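Local coordinates for protein putative fimbrial subunit (Corynebacterium diphtheriae, PDB 4HSS) that serves as the major pilin SpaD, whose copies probably join into the homopolymeric shaft of a cell-surface adhesion pilus, at residues A[126-131]-A[281-286]. Residues are numbered along the deposited sequence; the frame is centred on the assembly and turned at random.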
loop_
_atom_site.group_PDB
_atom_site.type_symbol
_atom_site.label_atom_id
_atom_site.label_comp_id
_atom_site.label_asym_id
_atom_site.label_seq_id
_atom_site.Cartn_x
_atom_site.Cartn_y
_atom_site.Cartn_z
ATOM N N ILE A 126 -1.302 -4.167 -13.176
ATOM C CA ILE A 126 -0.780 -4.136 -14.539
ATOM C C ILE A 126 -0.948 -2.741 -15.157
ATOM O O ILE A 126 -2.060 -2.198 -15.245
ATOM C CB ILE A 126 -1.414 -5.243 -15.437
ATOM C CG1 ILE A 126 -1.165 -6.690 -14.872
ATOM C CG2 ILE A 126 -0.992 -5.109 -16.904
ATOM C CD1 ILE A 126 0.333 -7.110 -14.541
ATOM N N VAL A 127 0.198 -2.194 -15.597
ATOM C CA VAL A 127 0.373 -0.964 -16.383
ATOM C C VAL A 127 0.495 -1.445 -17.843
ATOM O O VAL A 127 1.510 -2.034 -18.230
ATOM C CB VAL A 127 1.629 -0.206 -15.897
ATOM C CG1 VAL A 127 1.807 1.115 -16.601
ATOM C CG2 VAL A 127 1.628 -0.017 -14.384
ATOM N N THR A 128 -0.564 -1.263 -18.613
ATOM C CA THR A 128 -0.660 -1.721 -19.999
ATOM C C THR A 128 0.210 -0.903 -20.941
ATOM O O THR A 128 0.490 0.263 -20.680
ATOM C CB THR A 128 -2.134 -1.700 -20.487
ATOM O OG1 THR A 128 -2.616 -0.359 -20.565
ATOM C CG2 THR A 128 -3.076 -2.559 -19.629
ATOM N N GLY A 129 0.617 -1.539 -22.036
ATOM C CA GLY A 129 1.357 -0.931 -23.134
ATOM C C GLY A 129 0.418 -0.133 -24.029
ATOM O O GLY A 129 -0.816 -0.223 -23.901
ATOM N N ALA A 130 0.996 0.643 -24.955
ATOM C CA ALA A 130 0.252 1.503 -25.880
ATOM C C ALA A 130 -0.424 0.714 -26.995
ATOM O O ALA A 130 0.090 -0.337 -27.384
ATOM C CB ALA A 130 1.198 2.537 -26.496
ATOM N N PRO A 131 -1.549 1.214 -27.553
ATOM C CA PRO A 131 -2.193 0.511 -28.680
ATOM C C PRO A 131 -1.311 0.494 -29.936
ATOM O O PRO A 131 -0.470 1.371 -30.122
ATOM C CB PRO A 131 -3.475 1.324 -28.938
ATOM C CG PRO A 131 -3.674 2.148 -27.693
ATOM C CD PRO A 131 -2.293 2.439 -27.197
ATOM N N PHE A 281 0.447 7.809 -10.428
ATOM C CA PHE A 281 1.410 8.141 -11.455
ATOM C C PHE A 281 0.741 8.006 -12.797
ATOM O O PHE A 281 -0.319 7.384 -12.885
ATOM C CB PHE A 281 2.662 7.248 -11.368
ATOM C CG PHE A 281 2.373 5.770 -11.390
ATOM C CD1 PHE A 281 2.150 5.104 -12.590
ATOM C CD2 PHE A 281 2.316 5.038 -10.206
ATOM C CE1 PHE A 281 1.848 3.744 -12.606
ATOM C CE2 PHE A 281 2.026 3.670 -10.226
ATOM C CZ PHE A 281 1.796 3.035 -11.427
ATOM N N ASN A 282 1.386 8.568 -13.850
ATOM C CA ASN A 282 0.969 8.447 -15.247
ATOM C C ASN A 282 1.399 7.107 -15.828
ATOM O O ASN A 282 2.461 6.573 -15.482
ATOM C CB ASN A 282 1.575 9.578 -16.107
ATOM C CG ASN A 282 3.096 9.567 -16.231
ATOM O OD1 ASN A 282 3.837 9.459 -15.238
ATOM N ND2 ASN A 282 3.604 9.727 -17.455
ATOM N N ASN A 283 0.592 6.571 -16.728
ATOM C CA ASN A 283 1.021 5.401 -17.471
ATOM C C ASN A 283 1.912 5.984 -18.567
ATOM O O ASN A 283 1.426 6.801 -19.353
ATOM C CB ASN A 283 -0.178 4.590 -18.004
ATOM C CG ASN A 283 0.161 3.352 -18.811
ATOM O OD1 ASN A 283 1.302 3.112 -19.182
ATOM N ND2 ASN A 283 -0.819 2.531 -19.098
ATOM N N PRO A 284 3.241 5.721 -18.564
ATOM C CA PRO A 284 4.126 6.370 -19.558
ATOM C C PRO A 284 3.705 6.180 -21.021
ATOM O O PRO A 284 3.941 7.061 -21.848
ATOM C CB PRO A 284 5.475 5.706 -19.295
ATOM C CG PRO A 284 5.411 5.311 -17.854
ATOM C CD PRO A 284 4.014 4.840 -17.663
ATOM N N ASN A 285 3.039 5.067 -21.320
ATOM C CA ASN A 285 2.617 4.698 -22.660
ATOM C C ASN A 285 1.280 5.311 -23.084
ATOM O O ASN A 285 1.165 5.717 -24.237
ATOM C CB ASN A 285 2.531 3.180 -22.788
ATOM C CG ASN A 285 3.761 2.443 -22.333
ATOM O OD1 ASN A 285 4.878 2.729 -22.752
ATOM N ND2 ASN A 285 3.580 1.480 -21.457
ATOM N N THR A 286 0.270 5.319 -22.209
ATOM C CA THR A 286 -1.067 5.810 -22.560
ATOM C C THR A 286 -1.327 7.203 -21.981
ATOM O O THR A 286 -2.338 7.817 -22.314
ATOM C CB THR A 286 -2.151 4.806 -22.096
ATOM O OG1 THR A 286 -2.291 4.870 -20.667
ATOM C CG2 THR A 286 -1.863 3.334 -22.560
#
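Asn283 reaches from the turn that follows strand 272-282 to the backbone at Thr128, passing Val127 on the way. Its CB points toward 126-131, and with CG anti to the backbone N (chi1 179°) the amide extends alongside Val127 and across Thr128. Asn283 CG lies 3.5 Å from Val127 CG1. Asn283 OD1 comes to 3.3 Å from Val127 CG1 while accepting a weak hydrogen bond from the backbone N of Asn285, which ties the turn to its own side chain. At the tip, Asn283 ND2 donates to Thr128 O over 3.1 Å; the bond is fairly straight at 158°, with the acceptor in the amide plane and the donor tilted 19° from the carbonyl plane. Asparagine suits the place because one short amide serves both segments. Asn285 ND2 adds a second, weak bond of 3.4 Å to Thr128 O, and Asn285 CB packs 4.0 Å from Ala130 CB, a side chain small enough to let the backbones draw close. Farther along, the branched Val127 brings CG2 to the edge of the Phe281 ring at CE1, 4.2 Å away, while Pro185 and Val290 also touch that phenylalanine. The contact joins the N-terminal prealbumin-like domain to the adhesin-type middle domain. One good and one weak N-H bond converge on Thr128 O; with 327 Å² buried, this junction of neutral groups probably relies on directional amide bonding more than on its modest apolar fringe.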